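Local coordinates for protein putative dehydrogenase (Pseudomonas fluorescens, PDB 6UUG) that serves as the flavin-dependent monooxygenase of a two-component system that oxidises methanesulfinate in bacterial sulfur assimilation, at residues I310-L313 with V314-A317; Q126-F129 with E130-A133. All blocks are in the same frame, centred on the assembly; numbering follows the deposited sequence.

Contact 1: residues I310-L313 with V314-A317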
ATOM      1  N   ILE A 310      14.404   8.341   1.606  1.00 24.11           N
ATOM      2  CA  ILE A 310      14.328   9.576   0.815  1.00 20.52           C
ATOM      3  C   ILE A 310      15.613  10.380   0.977  1.00 25.96           C
ATOM      4  O   ILE A 310      16.187  10.871  -0.002  1.00 27.17           O
ATOM      5  CB  ILE A 310      13.118  10.434   1.226  1.00 25.18           C
ATOM      6  CG1 ILE A 310      11.809   9.690   1.032  1.00 26.68           C
ATOM      7  CG2 ILE A 310      13.069  11.697   0.369  1.00 26.63           C
ATOM      8  CD1 ILE A 310      10.695  10.367   1.774  1.00 27.65           C
ATOM      9  N   ARG A 311      16.061  10.542   2.224  1.00 25.74           N
ATOM     10  CA  ARG A 311      17.254  11.349   2.485  1.00 24.57           C
ATOM     11  C   ARG A 311      18.442  10.868   1.659  1.00 24.77           C
ATOM     12  O   ARG A 311      19.120  11.667   1.009  1.00 26.17           O
ATOM     13  CB  ARG A 311      17.594  11.307   3.977  1.00 27.89           C
ATOM     14  CG  ARG A 311      16.674  12.180   4.848  1.00 26.78           C
ATOM     15  CD  ARG A 311      16.802  11.803   6.329  1.00 28.35           C
ATOM     16  NE  ARG A 311      15.985  12.677   7.182  1.00 30.27           N
ATOM     17  CZ  ARG A 311      15.531  12.344   8.388  1.00 34.42           C
ATOM     18  NH1 ARG A 311      15.812  11.155   8.906  1.00 34.53           N
ATOM     19  NH2 ARG A 311      14.807  13.210   9.090  1.00 35.65           N
ATOM     20  N   LEU A 312      18.718   9.558   1.677  1.00 24.98           N
ATOM     21  CA  LEU A 312      19.881   9.075   0.933  1.00 24.82           C
ATOM     22  C   LEU A 312      19.714   9.268  -0.576  1.00 25.02           C
ATOM     23  O   LEU A 312      20.686   9.605  -1.278  1.00 26.75           O
ATOM     24  CB  LEU A 312      20.149   7.611   1.264  1.00 25.82           C
ATOM     25  CG  LEU A 312      20.535   7.312   2.718  1.00 27.24           C
ATOM     26  CD1 LEU A 312      20.955   5.836   2.835  1.00 29.27           C
ATOM     27  CD2 LEU A 312      21.647   8.248   3.210  1.00 32.80           C
ATOM     28  N   LEU A 313      18.512   9.026  -1.106  1.00 24.56           N
ATOM     29  CA  LEU A 313      18.305   9.214  -2.543  1.00 23.76           C
ATOM     30  C   LEU A 313      18.473  10.674  -2.940  1.00 25.37           C
ATOM     31  O   LEU A 313      19.072  10.978  -3.985  1.00 26.15           O
ATOM     32  CB  LEU A 313      16.917   8.713  -2.949  1.00 26.70           C
ATOM     33  CG  LEU A 313      16.699   7.202  -2.986  1.00 25.44           C
ATOM     34  CD1 LEU A 313      15.158   6.979  -3.115  1.00 25.73           C
ATOM     35  CD2 LEU A 313      17.466   6.600  -4.173  1.00 27.19           C
ATOM     36  N   VAL A 314      17.928  11.592  -2.135  1.00 25.38           N
ATOM     37  CA  VAL A 314      18.043  13.014  -2.445  1.00 24.31           C
ATOM     38  C   VAL A 314      19.502  13.462  -2.356  1.00 26.69           C
ATOM     39  O   VAL A 314      20.009  14.184  -3.228  1.00 27.72           O
ATOM     40  CB  VAL A 314      17.129  13.832  -1.513  1.00 25.37           C
ATOM     41  CG1 VAL A 314      17.374  15.322  -1.693  1.00 28.96           C
ATOM     42  CG2 VAL A 314      15.670  13.516  -1.828  1.00 24.95           C
ATOM     43  N   GLU A 315      20.198  13.035  -1.308  1.00 24.51           N
ATOM     44  CA  GLU A 315      21.578  13.469  -1.122  1.00 28.57           C
ATOM     45  C   GLU A 315      22.491  12.860  -2.170  1.00 29.14           C
ATOM     46  O   GLU A 315      23.473  13.499  -2.583  1.00 27.47           O
ATOM     47  CB  GLU A 315      22.031  13.126   0.297  1.00 29.03           C
ATOM     48  CG  GLU A 315      21.353  14.033   1.303  1.00 28.13           C
ATOM     49  CD  GLU A 315      21.524  13.610   2.752  1.00 37.07           C
ATOM     50  OE1 GLU A 315      22.134  12.542   3.014  1.00 39.53           O
ATOM     51  OE2 GLU A 315      21.029  14.355   3.631  1.00 36.48           O
ATOM     52  N   ARG A 316      22.183  11.640  -2.627  1.00 25.43           N
ATOM     53  CA  ARG A 316      22.977  11.063  -3.707  1.00 25.81           C
ATOM     54  C   ARG A 316      22.782  11.837  -5.003  1.00 30.29           C
ATOM     55  O   ARG A 316      23.752  12.115  -5.718  1.00 27.49           O
ATOM     56  CB  ARG A 316      22.644   9.594  -3.942  1.00 28.72           C
ATOM     57  CG  ARG A 316      23.454   9.148  -5.153  1.00 34.02           C
ATOM     58  CD  ARG A 316      23.103   7.879  -5.718  1.00 38.55           C
ATOM     59  NE  ARG A 316      21.715   7.789  -6.131  1.00 37.32           N
ATOM     60  CZ  ARG A 316      21.211   6.640  -6.540  1.00 36.54           C
ATOM     61  NH1 ARG A 316      22.011   5.573  -6.574  1.00 39.26           N
ATOM     62  NH2 ARG A 316      19.948   6.550  -6.902  1.00 30.32           N
ATOM     63  N   ALA A 317      21.541  12.195  -5.330  1.00 27.06           N
ATOM     64  CA  ALA A 317      21.325  13.020  -6.518  1.00 26.45           C
ATOM     65  C   ALA A 317      22.041  14.360  -6.414  1.00 25.47           C
ATOM     66  O   ALA A 317      22.574  14.868  -7.415  1.00 26.29           O
ATOM     67  CB  ALA A 317      19.822  13.240  -6.729  1.00 27.87           C
TER
HETATM   68  O   HOH W   1      19.062   9.311  -6.295  1.00 27.52           O
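I310 and V314, one helical turn apart, lie side by side and point the same way, so that their CG2 methyls meet at 3.9 Å. V314 CG2 also lies 3.3 Å from I310 O, the carbonyl that accepts the V314 N-H at 2.8 Å in an almost straight bond. Helix 247-277 covers V314, while I310 touches both that helix and helix 333-360.

On another side of the helix L313 and R316 run alongside each other. The R316 chain leaves with CG anti to the backbone N (chi1 176°) and bends at chi3 (57°), which brings NH2 within 3.7 Å of L313 CD2. A water in the guanidinium plane, at its edge, accepts from R316 NH2 at 3.0 Å and donates to L313 O at 2.8 Å; that carbonyl also takes the A317 N-H. R316 NH2 has a further partner in E308 of the second subunit, whose L312 packs on L313 and R316.

E315 extends past the R311 carbonyl, its CG 3.3 Å from R311 O. R311 NE and E315 OE2 are 6.4 Å apart; R311 forms salt bridges with E265 and E308 of its own chain, E315 with R93. The chemistry therefore implies a division of labour: backbone bonds and methyl contacts hold the turn, whereas its charges pair with E308 on the same helix, with neighbouring helices and across the subunit interface.

Contact 2: residues Q126-F129 with E130-A133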
ATOM      1  N   GLN A 126      27.939  37.148 -16.383  1.00 38.77           N
ATOM      2  CA  GLN A 126      28.896  37.640 -15.390  1.00 39.24           C
ATOM      3  C   GLN A 126      28.474  38.987 -14.813  1.00 40.61           C
ATOM      4  O   GLN A 126      28.449  39.116 -13.575  1.00 40.39           O
ATOM      5  CB  GLN A 126      30.313  37.675 -15.983  1.00 37.13           C
ATOM      6  CG  GLN A 126      30.910  36.293 -16.248  1.00 38.73           C
ATOM      7  CD  GLN A 126      32.352  36.343 -16.726  1.00 47.84           C
ATOM      8  OE1 GLN A 126      33.148  35.448 -16.434  1.00 49.65           O
ATOM      9  NE2 GLN A 126      32.694  37.388 -17.469  1.00 46.70           N
ATOM     10  N   PRO A 127      28.100  40.000 -15.607  1.00 38.69           N
ATOM     11  CA  PRO A 127      27.548  41.223 -14.996  1.00 41.63           C
ATOM     12  C   PRO A 127      26.286  40.974 -14.188  1.00 39.96           C
ATOM     13  O   PRO A 127      26.095  41.589 -13.132  1.00 38.94           O
ATOM     14  CB  PRO A 127      27.268  42.128 -16.206  1.00 44.85           C
ATOM     15  CG  PRO A 127      28.139  41.617 -17.283  1.00 44.35           C
ATOM     16  CD  PRO A 127      28.228  40.137 -17.071  1.00 41.77           C
ATOM     17  N   TRP A 128      25.404  40.092 -14.658  1.00 37.87           N
ATOM     18  CA  TRP A 128      24.196  39.800 -13.890  1.00 39.20           C
ATOM     19  C   TRP A 128      24.538  39.206 -12.529  1.00 35.30           C
ATOM     20  O   TRP A 128      23.905  39.554 -11.523  1.00 37.07           O
ATOM     21  CB  TRP A 128      23.281  38.866 -14.682  1.00 39.02           C
ATOM     22  CG  TRP A 128      22.478  39.587 -15.729  1.00 42.15           C
ATOM     23  CD1 TRP A 128      22.014  40.874 -15.666  1.00 43.46           C
ATOM     24  CD2 TRP A 128      22.043  39.064 -16.989  1.00 38.89           C
ATOM     25  NE1 TRP A 128      21.314  41.180 -16.812  1.00 41.34           N
ATOM     26  CE2 TRP A 128      21.326  40.087 -17.641  1.00 39.67           C
ATOM     27  CE3 TRP A 128      22.199  37.830 -17.632  1.00 38.32           C
ATOM     28  CZ2 TRP A 128      20.768  39.915 -18.905  1.00 38.23           C
ATOM     29  CZ3 TRP A 128      21.643  37.658 -18.881  1.00 40.39           C
ATOM     30  CH2 TRP A 128      20.932  38.695 -19.507  1.00 40.43           C
ATOM     31  N   PHE A 129      25.529  38.308 -12.480  1.00 37.45           N
ATOM     32  CA  PHE A 129      25.974  37.738 -11.206  1.00 36.75           C
ATOM     33  C   PHE A 129      26.568  38.811 -10.300  1.00 35.52           C
ATOM     34  O   PHE A 129      26.266  38.873  -9.104  1.00 35.74           O
ATOM     35  CB  PHE A 129      27.008  36.636 -11.445  1.00 38.39           C
ATOM     36  CG  PHE A 129      26.421  35.277 -11.740  1.00 35.52           C
ATOM     37  CD1 PHE A 129      25.108  35.144 -12.153  1.00 34.15           C
ATOM     38  CD2 PHE A 129      27.195  34.132 -11.591  1.00 35.20           C
ATOM     39  CE1 PHE A 129      24.568  33.876 -12.420  1.00 34.43           C
ATOM     40  CE2 PHE A 129      26.677  32.868 -11.852  1.00 36.92           C
ATOM     41  CZ  PHE A 129      25.352  32.740 -12.264  1.00 34.46           C
ATOM     42  N   GLU A 130      27.443  39.652 -10.853  1.00 37.74           N
ATOM     43  CA  GLU A 130      28.057  40.706 -10.051  1.00 38.77           C
ATOM     44  C   GLU A 130      27.010  41.655  -9.478  1.00 36.69           C
ATOM     45  O   GLU A 130      27.055  41.996  -8.291  1.00 41.52           O
ATOM     46  CB  GLU A 130      29.083  41.464 -10.896  1.00 39.04           C
ATOM     47  CG  GLU A 130      30.222  40.594 -11.378  1.00 42.43           C
ATOM     48  CD  GLU A 130      31.144  41.318 -12.352  1.00 52.37           C
ATOM     49  OE1 GLU A 130      30.685  42.287 -12.995  1.00 54.01           O
ATOM     50  OE2 GLU A 130      32.323  40.919 -12.470  1.00 49.82           O
ATOM     51  N   GLN A 131      26.050  42.089 -10.299  1.00 36.15           N
ATOM     52  CA  GLN A 131      25.045  43.024  -9.789  1.00 37.30           C
ATOM     53  C   GLN A 131      24.123  42.363  -8.774  1.00 38.40           C
ATOM     54  O   GLN A 131      23.697  43.001  -7.802  1.00 39.06           O
ATOM     55  CB  GLN A 131      24.236  43.613 -10.938  1.00 43.38           C
ATOM     56  CG  GLN A 131      25.060  44.422 -11.922  1.00 44.77           C
ATOM     57  CD  GLN A 131      24.234  44.888 -13.102  1.00 55.11           C
ATOM     58  OE1 GLN A 131      23.790  46.036 -13.150  1.00 61.14           O
ATOM     59  NE2 GLN A 131      24.005  43.988 -14.055  1.00 51.71           N
ATOM     60  N   THR A 132      23.790  41.086  -8.986  1.00 40.44           N
ATOM     61  CA  THR A 132      22.932  40.384  -8.038  1.00 34.64           C
ATOM     62  C   THR A 132      23.595  40.269  -6.673  1.00 37.17           C
ATOM     63  O   THR A 132      22.944  40.459  -5.639  1.00 40.91           O
ATOM     64  CB  THR A 132      22.585  38.993  -8.592  1.00 36.78           C
ATOM     65  OG1 THR A 132      21.824  39.141  -9.797  1.00 35.00           O
ATOM     66  CG2 THR A 132      21.787  38.187  -7.584  1.00 35.11           C
ATOM     67  N   ALA A 133      24.893  39.957  -6.653  1.00 34.78           N
ATOM     68  CA  ALA A 133      25.608  39.816  -5.389  1.00 38.06           C
ATOM     69  C   ALA A 133      25.793  41.163  -4.702  1.00 43.53           C
ATOM     70  O   ALA A 133      25.684  41.263  -3.473  1.00 44.80           O
ATOM     71  CB  ALA A 133      26.964  39.155  -5.637  1.00 38.36           C
TER
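The N-H groups of E130, Q131, T132 and A133 reach back four residues to the carbonyls of Q126, P127, W128 and F129 in regular alpha-helical bonds, although the helix is kinked at P127, whose N has no hydrogen to give to the preceding turn. Two of these carbonyls are also gripped by a side chain. W128 O accepts the T132 hydroxyl, OG1, at 2.7 Å and T132 N at 3.0 Å, the two donors coming from opposite faces of the carbonyl plane. With chi1 at -64°, OG1 sits beside its own backbone N and is thus turned back along the helix; it is held from outside by W139 NE1 as well. A valine in place of this threonine would probably leave both W139 NE1 and the second side of W128 O without their hydroxyl partner.

One carbonyl earlier, P127 O takes Q131 N at 2.9 Å and, more weakly, Q131 NE2 at 3.3 Å. The Q131 amide plane is only 3° from that of the W128 indole, and Q131 NE2 comes up obliquely to W128 CD1 at 4.0 Å. E130 extends alongside the Q126 carbonyl, its CG 3.2 Å from Q126 O, and carries OE1 to 3.9 Å from P127 CA.

F129 points to the buried side of the helix, its ring meeting that of W125 and packing on L113, V116 and R117 of helix 100-119, while T132 rests on I74 and W137. The arrangement is the familiar one in which a helical threonine hydroxyl bonds to the carbonyl four residues back, here on helix 122-135, packed by its buried side in the N-terminal, acyl-CoA dehydrogenase-like region.

How the contacts relate
Followed from the N terminus, the chain reaches contact 2 first, on helix 122-135, soon after helix 100-119 against which it packs. It then passes through the beta strands between residues 139 and 228 and helix 247-277 before contact 1 arises on helix 294-327. Each contact spans one turn of its own helix and closes no long loop, so the two are in series, neither nesting nor crossing. The centres of contacts 1 and 2 lie about 31 Å apart, and the nearest atoms of contacts 1 and 2 are about 19 Å apart. Contact 2 belongs to the N-terminal family region; contact 1 belongs to the C-terminal helices, where residues 310-317 link helices 247-277 and 333-360 and meet the second subunit.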